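Local atomic coordinates of 4-amino-4-deoxy-L-arabinose transferase or related glycosyltransferases of PMT family (Cupriavidus metallidurans, PDB entry 5EZM), a protein that probably transfers 4-amino-4-deoxy-L-arabinose to lipid A as a membrane-embedded, zinc-containing glycosyltransferase of the GT-C fold. Residues V35-V40 / T141-L146; G134-A139 / R433-S438; K206-I211 / F264-E269. All coordinates share one frame; numbering follows the deposited sequence.

Contact 1: V35-V40 / T141-L146. With MPG ([(Z)-octadec-9-enyl] (2R)-2,3-bis(oxidanyl)propanoate), chain B.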
loop_
_atom_site.group_PDB
_atom_site.type_symbol
_atom_site.label_atom_id
_atom_site.label_comp_id
_atom_site.label_asym_id
_atom_site.label_seq_id
_atom_site.Cartn_x
_atom_site.Cartn_y
_atom_site.Cartn_z
ATOM N N VAL A 35 -14.114 -14.368 19.452
ATOM C CA VAL A 35 -15.014 -14.409 18.300
ATOM C C VAL A 35 -15.649 -13.046 18.074
ATOM O O VAL A 35 -15.745 -12.570 16.937
ATOM C CB VAL A 35 -16.081 -15.502 18.491
ATOM C CG1 VAL A 35 -17.031 -15.531 17.304
ATOM C CG2 VAL A 35 -15.423 -16.856 18.686
ATOM N N LEU A 36 -16.073 -12.388 19.154
ATOM C CA LEU A 36 -16.606 -11.036 19.029
ATOM C C LEU A 36 -15.542 -10.087 18.492
ATOM O O LEU A 36 -15.717 -9.467 17.434
ATOM C CB LEU A 36 -17.130 -10.558 20.381
ATOM C CG LEU A 36 -17.524 -9.085 20.467
ATOM C CD1 LEU A 36 -18.679 -8.777 19.533
ATOM C CD2 LEU A 36 -17.879 -8.727 21.896
ATOM N N PHE A 37 -14.413 -9.996 19.204
ATOM C CA PHE A 37 -13.327 -9.094 18.832
ATOM C C PHE A 37 -13.001 -9.212 17.349
ATOM O O PHE A 37 -13.191 -8.263 16.576
ATOM C CB PHE A 37 -12.097 -9.407 19.690
ATOM C CG PHE A 37 -10.942 -8.467 19.480
ATOM C CD1 PHE A 37 -10.780 -7.358 20.295
ATOM C CD2 PHE A 37 -10.007 -8.701 18.482
ATOM C CE1 PHE A 37 -9.717 -6.498 20.112
ATOM C CE2 PHE A 37 -8.945 -7.843 18.292
ATOM C CZ PHE A 37 -8.799 -6.738 19.107
ATOM N N VAL A 38 -12.550 -10.400 16.934
ATOM C CA VAL A 38 -12.181 -10.629 15.539
ATOM C C VAL A 38 -13.322 -10.232 14.613
ATOM O O VAL A 38 -13.114 -9.548 13.602
ATOM C CB VAL A 38 -11.768 -12.096 15.328
ATOM C CG1 VAL A 38 -11.350 -12.320 13.887
ATOM C CG2 VAL A 38 -10.641 -12.462 16.276
ATOM N N ALA A 39 -14.550 -10.627 14.966
ATOM C CA ALA A 39 -15.699 -10.246 14.150
ATOM C C ALA A 39 -15.748 -8.737 13.975
ATOM O O ALA A 39 -15.723 -8.230 12.845
ATOM C CB ALA A 39 -16.994 -10.760 14.780
ATOM N N VAL A 40 -15.748 -8.001 15.093
ATOM C CA VAL A 40 -15.800 -6.545 15.022
ATOM C C VAL A 40 -14.632 -6.015 14.209
ATOM O O VAL A 40 -14.770 -5.022 13.482
ATOM C CB VAL A 40 -15.828 -5.939 16.437
ATOM C CG1 VAL A 40 -15.813 -4.421 16.367
ATOM C CG2 VAL A 40 -17.054 -6.428 17.192
ATOM N N THR A 141 0.948 -10.539 19.030
ATOM C CA THR A 141 1.424 -10.179 17.697
ATOM C C THR A 141 0.270 -9.739 16.804
ATOM O O THR A 141 0.377 -8.734 16.089
ATOM C CB THR A 141 2.183 -11.355 17.076
ATOM O OG1 THR A 141 3.510 -11.405 17.610
ATOM C CG2 THR A 141 2.262 -11.223 15.565
ATOM N N GLY A 142 -0.845 -10.476 16.839
ATOM C CA GLY A 142 -2.012 -10.061 16.077
ATOM C C GLY A 142 -2.519 -8.694 16.497
ATOM O O GLY A 142 -2.794 -7.833 15.656
ATOM N N LEU A 143 -2.639 -8.474 17.808
ATOM C CA LEU A 143 -3.047 -7.162 18.305
ATOM C C LEU A 143 -2.059 -6.082 17.881
ATOM O O LEU A 143 -2.461 -4.983 17.476
ATOM C CB LEU A 143 -3.175 -7.200 19.826
ATOM C CG LEU A 143 -4.148 -8.254 20.350
ATOM C CD1 LEU A 143 -4.018 -8.409 21.851
ATOM C CD2 LEU A 143 -5.564 -7.879 19.968
ATOM N N ALA A 144 -0.763 -6.385 17.962
ATOM C CA ALA A 144 0.263 -5.424 17.573
ATOM C C ALA A 144 0.093 -4.993 16.123
ATOM O O ALA A 144 0.024 -3.794 15.823
ATOM C CB ALA A 144 1.649 -6.024 17.799
ATOM N N LEU A 145 0.021 -5.960 15.205
ATOM C CA LEU A 145 -0.130 -5.617 13.795
ATOM C C LEU A 145 -1.462 -4.927 13.523
ATOM O O LEU A 145 -1.540 -4.062 12.642
ATOM C CB LEU A 145 0.018 -6.870 12.935
ATOM C CG LEU A 145 1.404 -7.515 12.998
ATOM C CD1 LEU A 145 1.448 -8.766 12.145
ATOM C CD2 LEU A 145 2.469 -6.530 12.551
ATOM N N LEU A 146 -2.511 -5.280 14.271
ATOM C CA LEU A 146 -3.800 -4.627 14.078
ATOM C C LEU A 146 -3.726 -3.151 14.450
ATOM O O LEU A 146 -4.196 -2.287 13.700
ATOM C CB LEU A 146 -4.878 -5.338 14.897
ATOM C CG LEU A 146 -6.295 -4.772 14.772
ATOM C CD1 LEU A 146 -6.837 -4.959 13.361
ATOM C CD2 LEU A 146 -7.228 -5.405 15.793
HETATM C C2 MPG B . -8.968 -11.922 27.024
HETATM C C3 MPG B . -9.266 -12.262 25.567
HETATM C C4 MPG B . -8.916 -11.127 24.614
HETATM C C5 MPG B . -9.218 -11.477 23.147
HETATM C C6 MPG B . -8.157 -10.923 22.180
HETATM C C7 MPG B . -8.033 -11.746 20.883
HETATM C C8 MPG B . -6.808 -11.305 20.045
HETATM C C9 MPG B . -6.862 -11.770 18.568
HETATM C C10 MPG B . -6.126 -10.782 17.621
HETATM C C11 MPG B . -6.472 -11.010 16.133
HETATM C C12 MPG B . -6.414 -9.698 15.274
HETATM C C13 MPG B . -6.854 -9.938 13.813
HETATM C C14 MPG B . -7.457 -8.666 13.138
HETATM C C1 MPG B . -9.019 -13.151 27.936
#
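F37 swings its CG anti to the backbone N (chi1 -175°), while L143 sets CG anti to its carbonyl carbon (chi1 -57°) and L146 repeats the choice of F37 (chi1 -179°); these torsions bring the far end of the phenyl ring against one methyl of each leucine. The CD2 of L143 comes closest, 3.5 Å from F37 CZ, and the CD2 of L146 lies 3.9 Å from F37 CE2. Both methyls meet the ring obliquely. L143 slants across the line of F37, whereas L146 points back along it from the opposite direction. The contact joins helix 31-47 to helix 135-147, two predicted transmembrane helices of the GT-C fold, and is wholly apolar, with no hydrogen bond between the segments. Three side chains carry it, and the lipid MPG of chain B runs along the gap between the helices. Its C10 also approaches the F37 ring obliquely. L143 therefore shares its CD2 between protein and lipid, with MPG C8 3.6 Å from that atom, but L146 divides the work: CD2 goes to the ring and CD1 to MPG C14, 3.8 Å away. Helix 435-456 packs against the same side chains, M444 touching F37, A440 touching L143 and Y447 touching L146. Further round helix 135-147, T141 OG1 is hydrogen-bonded to the carbonyl O of G357.

Contact 2: G134-A139 / R433-S438. With MPG ([(Z)-octadec-9-enyl] (2R)-2,3-bis(oxidanyl)propanoate), chain J.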
loop_
_atom_site.group_PDB
_atom_site.type_symbol
_atom_site.label_atom_id
_atom_site.label_comp_id
_atom_site.label_asym_id
_atom_site.label_seq_id
_atom_site.Cartn_x
_atom_site.Cartn_y
_atom_site.Cartn_z
ATOM N N GLY A 134 4.469 -19.230 21.506
ATOM C CA GLY A 134 3.269 -19.689 22.177
ATOM C C GLY A 134 2.046 -18.872 21.800
ATOM O O GLY A 134 2.111 -17.897 21.049
ATOM N N ALA A 135 0.915 -19.293 22.367
ATOM C CA ALA A 135 -0.372 -18.717 21.988
ATOM C C ALA A 135 -0.500 -17.269 22.453
ATOM O O ALA A 135 -0.929 -16.399 21.686
ATOM C CB ALA A 135 -1.509 -19.571 22.550
ATOM N N ARG A 136 -0.140 -16.990 23.708
ATOM C CA ARG A 136 -0.312 -15.641 24.245
ATOM C C ARG A 136 0.504 -14.627 23.449
ATOM O O ARG A 136 -0.013 -13.579 23.032
ATOM C CB ARG A 136 0.074 -15.619 25.726
ATOM C CG ARG A 136 -0.445 -14.414 26.503
ATOM C CD ARG A 136 -0.081 -14.507 27.981
ATOM N NE ARG A 136 0.447 -13.241 28.492
ATOM C CZ ARG A 136 -0.248 -12.371 29.220
ATOM N NH1 ARG A 136 -1.512 -12.625 29.543
ATOM N NH2 ARG A 136 0.324 -11.245 29.632
ATOM N N ALA A 137 1.781 -14.934 23.209
ATOM C CA ALA A 137 2.622 -14.050 22.409
ATOM C C ALA A 137 2.052 -13.866 21.009
ATOM O O ALA A 137 2.117 -12.768 20.445
ATOM C CB ALA A 137 4.046 -14.600 22.341
ATOM N N ALA A 138 1.488 -14.931 20.431
ATOM C CA ALA A 138 0.878 -14.816 19.109
ATOM C C ALA A 138 -0.299 -13.852 19.132
ATOM O O ALA A 138 -0.457 -13.030 18.220
ATOM C CB ALA A 138 0.433 -16.189 18.612
ATOM N N ALA A 139 -1.138 -13.942 20.167
ATOM C CA ALA A 139 -2.227 -12.983 20.321
ATOM C C ALA A 139 -1.685 -11.562 20.388
ATOM O O ALA A 139 -2.192 -10.656 19.713
ATOM C CB ALA A 139 -3.050 -13.309 21.566
ATOM N N ARG A 433 -8.213 -7.255 34.999
ATOM C CA ARG A 433 -8.503 -8.610 34.549
ATOM C C ARG A 433 -7.337 -9.252 33.803
ATOM O O ARG A 433 -7.486 -10.366 33.287
ATOM C CB ARG A 433 -9.751 -8.609 33.658
ATOM N N GLY A 434 -6.189 -8.585 33.736
ATOM C CA GLY A 434 -5.034 -9.143 33.059
ATOM C C GLY A 434 -4.436 -8.221 32.017
ATOM O O GLY A 434 -5.082 -7.264 31.577
ATOM N N VAL A 435 -3.198 -8.502 31.610
ATOM C CA VAL A 435 -2.540 -7.659 30.618
ATOM C C VAL A 435 -3.138 -7.890 29.237
ATOM O O VAL A 435 -3.385 -6.938 28.488
ATOM C CB VAL A 435 -1.020 -7.906 30.629
ATOM C CG1 VAL A 435 -0.363 -7.236 29.437
ATOM C CG2 VAL A 435 -0.413 -7.394 31.921
ATOM N N LEU A 436 -3.394 -9.151 28.881
ATOM C CA LEU A 436 -3.881 -9.460 27.537
ATOM C C LEU A 436 -5.215 -8.799 27.208
ATOM O O LEU A 436 -5.331 -8.217 26.115
ATOM C CB LEU A 436 -3.950 -10.980 27.350
ATOM C CG LEU A 436 -4.537 -11.471 26.025
ATOM C CD1 LEU A 436 -3.835 -10.827 24.839
ATOM C CD2 LEU A 436 -4.448 -12.984 25.941
ATOM N N PRO A 437 -6.251 -8.846 28.060
ATOM C CA PRO A 437 -7.489 -8.129 27.704
ATOM C C PRO A 437 -7.292 -6.627 27.575
ATOM O O PRO A 437 -7.843 -6.009 26.655
ATOM C CB PRO A 437 -8.445 -8.488 28.851
ATOM C CG PRO A 437 -7.554 -8.851 29.987
ATOM C CD PRO A 437 -6.389 -9.547 29.350
ATOM N N SER A 438 -6.503 -6.028 28.470
ATOM C CA SER A 438 -6.227 -4.596 28.383
ATOM C C SER A 438 -5.551 -4.247 27.062
ATOM O O SER A 438 -5.932 -3.279 26.391
ATOM C CB SER A 438 -5.361 -4.164 29.569
ATOM O OG SER A 438 -5.194 -2.759 29.606
HETATM C C2 MPG J . -3.451 -18.037 12.305
HETATM C C3 MPG J . -2.744 -18.535 13.560
HETATM C C4 MPG J . -3.468 -18.116 14.828
HETATM C C5 MPG J . -2.704 -18.517 16.101
HETATM C C6 MPG J . -3.437 -18.079 17.379
HETATM C C7 MPG J . -2.614 -18.330 18.658
HETATM C C8 MPG J . -3.353 -17.852 19.930
#
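R136 reaches from the first turn of helix 135-147 to the first turn of helix 435-456, where V435 and L436 receive it; two helices of the GT-C membrane domain, each with a glycine N-cap (G134 and G434), thus meet near their starts. From CB the arginine runs out straight, CG anti to the backbone N (chi1 -162°) and CD continuing the line, before the chain bends at the CG-CD torsion (chi3 134°). NE makes a salt bridge with D365 OD1, which holds the guanidinium in its turn. NH1 then lies 3.7 Å from L436 CB, approached obliquely, and NH2 lies 3.7 Å from V435 CB, which sits at the guanidinium edge near its plane. V435 stands roughly at right angles to the arginine chain, whereas L436 runs alongside it, pointing the other way. The cation sits beside the amino end of a helix, a placement that D365 would be expected to make more tolerable. One turn on, A139 CB meets L436 CD1 at 4.2 Å, the apolar part of the contact. A135 and A138 face the lipid MPG of chain J instead, the CB of A138 lying 3.7 Å from MPG C7.

Contact 3: K206-I211 / F264-E269. With PC (phosphocholine), chain C; MPG ([(Z)-octadec-9-enyl] (2R)-2,3-bis(oxidanyl)propanoate), chain D; MPG ([(Z)-octadec-9-enyl] (2R)-2,3-bis(oxidanyl)propanoate), chain T.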
loop_
_atom_site.group_PDB
_atom_site.type_symbol
_atom_site.label_atom_id
_atom_site.label_comp_id
_atom_site.label_asym_id
_atom_site.label_seq_id
_atom_site.Cartn_x
_atom_site.Cartn_y
_atom_site.Cartn_z
ATOM N N LYS A 206 7.065 -6.857 -7.007
ATOM C CA LYS A 206 7.813 -5.608 -7.121
ATOM C C LYS A 206 9.275 -5.832 -7.500
ATOM O O LYS A 206 10.130 -5.004 -7.166
ATOM C CB LYS A 206 7.728 -4.812 -5.819
ATOM C CG LYS A 206 7.763 -3.307 -6.013
ATOM C CD LYS A 206 7.686 -2.585 -4.682
ATOM C CE LYS A 206 7.890 -1.092 -4.849
ATOM N NZ LYS A 206 8.024 -0.434 -3.523
ATOM N N GLY A 207 9.585 -6.926 -8.184
ATOM C CA GLY A 207 10.920 -7.117 -8.716
ATOM C C GLY A 207 11.878 -7.777 -7.743
ATOM O O GLY A 207 11.490 -8.418 -6.762
ATOM N N LEU A 208 13.175 -7.589 -8.026
ATOM C CA LEU A 208 14.235 -8.333 -7.346
ATOM C C LEU A 208 14.273 -8.084 -5.845
ATOM O O LEU A 208 14.905 -8.860 -5.120
ATOM C CB LEU A 208 15.594 -7.983 -7.950
ATOM C CG LEU A 208 15.814 -8.355 -9.416
ATOM C CD1 LEU A 208 17.198 -7.918 -9.875
ATOM C CD2 LEU A 208 15.620 -9.849 -9.628
ATOM N N VAL A 209 13.622 -7.017 -5.370
ATOM C CA VAL A 209 13.560 -6.736 -3.936
ATOM C C VAL A 209 13.171 -7.991 -3.168
ATOM O O VAL A 209 13.820 -8.370 -2.185
ATOM C CB VAL A 209 12.568 -5.591 -3.662
ATOM C CG1 VAL A 209 12.805 -4.995 -2.283
ATOM C CG2 VAL A 209 12.662 -4.531 -4.753
ATOM N N GLY A 210 12.129 -8.676 -3.642
ATOM C CA GLY A 210 11.595 -9.843 -2.964
ATOM C C GLY A 210 12.603 -10.942 -2.706
ATOM O O GLY A 210 12.345 -11.821 -1.877
ATOM N N ILE A 211 13.741 -10.925 -3.396
ATOM C CA ILE A 211 14.813 -11.864 -3.103
ATOM C C ILE A 211 16.071 -11.168 -2.598
ATOM O O ILE A 211 16.865 -11.804 -1.888
ATOM C CB ILE A 211 15.140 -12.752 -4.324
ATOM C CG1 ILE A 211 15.951 -13.980 -3.889
ATOM C CG2 ILE A 211 15.870 -11.959 -5.393
ATOM C CD1 ILE A 211 16.184 -14.997 -4.983
ATOM N N PHE A 264 14.433 -2.137 -20.028
ATOM C CA PHE A 264 13.725 -1.125 -19.254
ATOM C C PHE A 264 13.592 -1.550 -17.798
ATOM O O PHE A 264 14.150 -0.914 -16.898
ATOM C CB PHE A 264 12.346 -0.861 -19.863
ATOM C CG PHE A 264 11.582 0.240 -19.177
ATOM C CD1 PHE A 264 11.733 1.557 -19.578
ATOM C CD2 PHE A 264 10.722 -0.042 -18.127
ATOM C CE1 PHE A 264 11.040 2.571 -18.951
ATOM C CE2 PHE A 264 10.023 0.969 -17.492
ATOM C CZ PHE A 264 10.184 2.281 -17.906
ATOM N N PHE A 265 12.866 -2.642 -17.553
ATOM C CA PHE A 265 12.530 -3.037 -16.190
ATOM C C PHE A 265 13.768 -3.267 -15.332
ATOM O O PHE A 265 13.721 -3.058 -14.115
ATOM C CB PHE A 265 11.662 -4.294 -16.213
ATOM C CG PHE A 265 11.177 -4.717 -14.858
ATOM C CD1 PHE A 265 10.039 -4.153 -14.310
ATOM C CD2 PHE A 265 11.861 -5.680 -14.132
ATOM C CE1 PHE A 265 9.592 -4.541 -13.062
ATOM C CE2 PHE A 265 11.418 -6.070 -12.886
ATOM C CZ PHE A 265 10.285 -5.500 -12.350
ATOM N N PHE A 266 14.876 -3.696 -15.929
ATOM C CA PHE A 266 16.082 -3.940 -15.150
ATOM C C PHE A 266 17.088 -2.800 -15.211
ATOM O O PHE A 266 18.057 -2.817 -14.445
ATOM C CB PHE A 266 16.760 -5.241 -15.605
ATOM C CG PHE A 266 15.968 -6.479 -15.292
ATOM C CD1 PHE A 266 15.760 -6.871 -13.980
ATOM C CD2 PHE A 266 15.433 -7.251 -16.309
ATOM C CE1 PHE A 266 15.028 -8.008 -13.688
ATOM C CE2 PHE A 266 14.701 -8.390 -16.023
ATOM C CZ PHE A 266 14.498 -8.770 -14.711
ATOM N N ILE A 267 16.889 -1.808 -16.079
ATOM C CA ILE A 267 17.896 -0.764 -16.247
ATOM C C ILE A 267 17.302 0.621 -16.005
ATOM O O ILE A 267 18.006 1.535 -15.561
ATOM C CB ILE A 267 18.552 -0.866 -17.638
ATOM C CG1 ILE A 267 19.274 -2.207 -17.783
ATOM C CG2 ILE A 267 19.550 0.255 -17.862
ATOM C CD1 ILE A 267 20.357 -2.429 -16.753
ATOM N N HIS A 268 16.006 0.790 -16.268
ATOM C CA HIS A 268 15.377 2.104 -16.142
ATOM C C HIS A 268 15.492 2.677 -14.733
ATOM O O HIS A 268 14.904 2.144 -13.787
ATOM C CB HIS A 268 13.900 2.040 -16.547
ATOM C CG HIS A 268 13.145 3.304 -16.274
ATOM N ND1 HIS A 268 13.406 4.486 -16.934
ATOM C CD2 HIS A 268 12.133 3.570 -15.414
ATOM C CE1 HIS A 268 12.589 5.425 -16.494
ATOM N NE2 HIS A 268 11.805 4.894 -15.571
ATOM N N GLU A 269 16.248 3.763 -14.586
ATOM C CA GLU A 269 16.273 4.525 -13.340
ATOM C C GLU A 269 15.057 5.441 -13.329
ATOM O O GLU A 269 15.034 6.472 -14.005
ATOM C CB GLU A 269 17.568 5.322 -13.210
ATOM C CG GLU A 269 18.777 4.509 -12.758
ATOM C CD GLU A 269 19.487 3.814 -13.904
ATOM O OE1 GLU A 269 19.208 4.154 -15.075
ATOM O OE2 GLU A 269 20.328 2.929 -13.636
HETATM P P1 PC C . 14.618 -3.911 -10.177
HETATM O O1 PC C . 13.601 -4.908 -9.665
HETATM O O3 PC C . 15.742 -4.667 -10.844
HETATM O O4 PC C . 15.180 -3.114 -9.021
HETATM O O2 PC C . 13.916 -2.882 -11.267
HETATM C C1 PC C . 13.638 -1.558 -10.893
HETATM C C2 PC C . 13.519 -0.652 -12.133
HETATM N N1 PC C . 12.154 -0.177 -12.320
HETATM C C3 PC C . 12.069 0.584 -13.551
HETATM C C4 PC C . 11.241 -1.300 -12.406
HETATM C C5 PC C . 11.777 0.681 -11.212
HETATM C C2 MPG D . 17.906 -5.004 -6.447
HETATM C C3 MPG D . 17.571 -3.908 -5.440
HETATM C C4 MPG D . 16.434 -3.017 -5.920
HETATM C C5 MPG D . 15.912 -2.072 -4.826
HETATM C C6 MPG D . 14.623 -1.354 -5.256
HETATM C C7 MPG D . 13.684 -1.072 -4.068
HETATM C C8 MPG D . 12.208 -0.927 -4.513
HETATM C C9 MPG D . 11.205 -1.395 -3.427
HETATM C C1 MPG D . 19.207 -5.737 -6.110
HETATM C C2 MPG T . 18.466 -12.075 -13.647
HETATM C C3 MPG T . 17.605 -11.058 -14.388
HETATM C C4 MPG T . 18.068 -10.820 -15.816
HETATM C C5 MPG T . 18.377 -9.336 -16.079
HETATM C C6 MPG T . 18.572 -9.019 -17.571
HETATM C C7 MPG T . 19.217 -7.638 -17.792
HETATM C C8 MPG T . 19.132 -7.185 -19.269
HETATM C C9 MPG T . 20.030 -5.959 -19.568
HETATM C C10 MPG T . 20.144 -5.685 -21.092
HETATM C C11 MPG T . 21.546 -5.171 -21.484
HETATM C C12 MPG T . 21.780 -5.198 -23.032
HETATM C C13 MPG T . 23.093 -4.500 -23.437
HETATM C C1 MPG T . 18.507 -11.817 -12.137
#
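F265 turns its ring edge to G207, whose CA lies near the ring plane 4.0 Å from F265 CZ, and F266 does the same to L208, with L208 CG 4.4 Å from F266 CE1. The two phenylalanines take different first torsions, CG anti to the backbone N in F265 (chi1 -176°) but anti to the carbonyl carbon in F266 (chi1 -68°), and their rings meet edge against face: F265 CD2 stands 3.9 Å above the centre of the F266 ring. On the opposite face of F266 lies the lipid MPG of chain T, its C5 3.6 Å from the ring plane. Replaced by an alanine, F266 would probably leave the edge of F265 without a facing ring and open a gap between F265 and this lipid. The loop after G207 and the end of helix 261-267 border the phosphocholine pocket of this GT-C transferase, next to its zinc site. L208 N donates to PC O1 (3.2 Å, 157° at the hydrogen), and a side chain on G207 would collide with that oxygen. PC O3 lies at the edge of the F266 ring. At the other end of the ligand, methyl C4 sits over a face of F265, 3.6 Å from CD1, and methyl C3 is at the edge of the H268 imidazole, 3.5 Å from CD2. H268 NE2 binds the zinc together with E87 and H270. F264 CZ lies over one face of that imidazole. The CB of K206 points away from the 264-269 segment, and its NZ forms a salt bridge with D161.

From the N terminus, helix 31-47 opens contact 1 at 35-40. The chain then passes 134-139, where contact 2 opens, before contact 1 closes at 141-146 on the same helix 135-147; the two loops therefore cross. They also touch, L143 CD1 lying 3.8 Å from L436 CD1, so helices 31-47, 135-147 and 435-456 are tied into one cluster. Contact 3 opens at 206-211 and closes at 264-269, in series after contact 1 and wholly within the long loop that contact 2 completes at 433-438. It joins the loop leading into helix 209-224 to the last turn of helix 261-267, about 35 Å from contact 1 centre to centre, on the opposite side of the chain's centre.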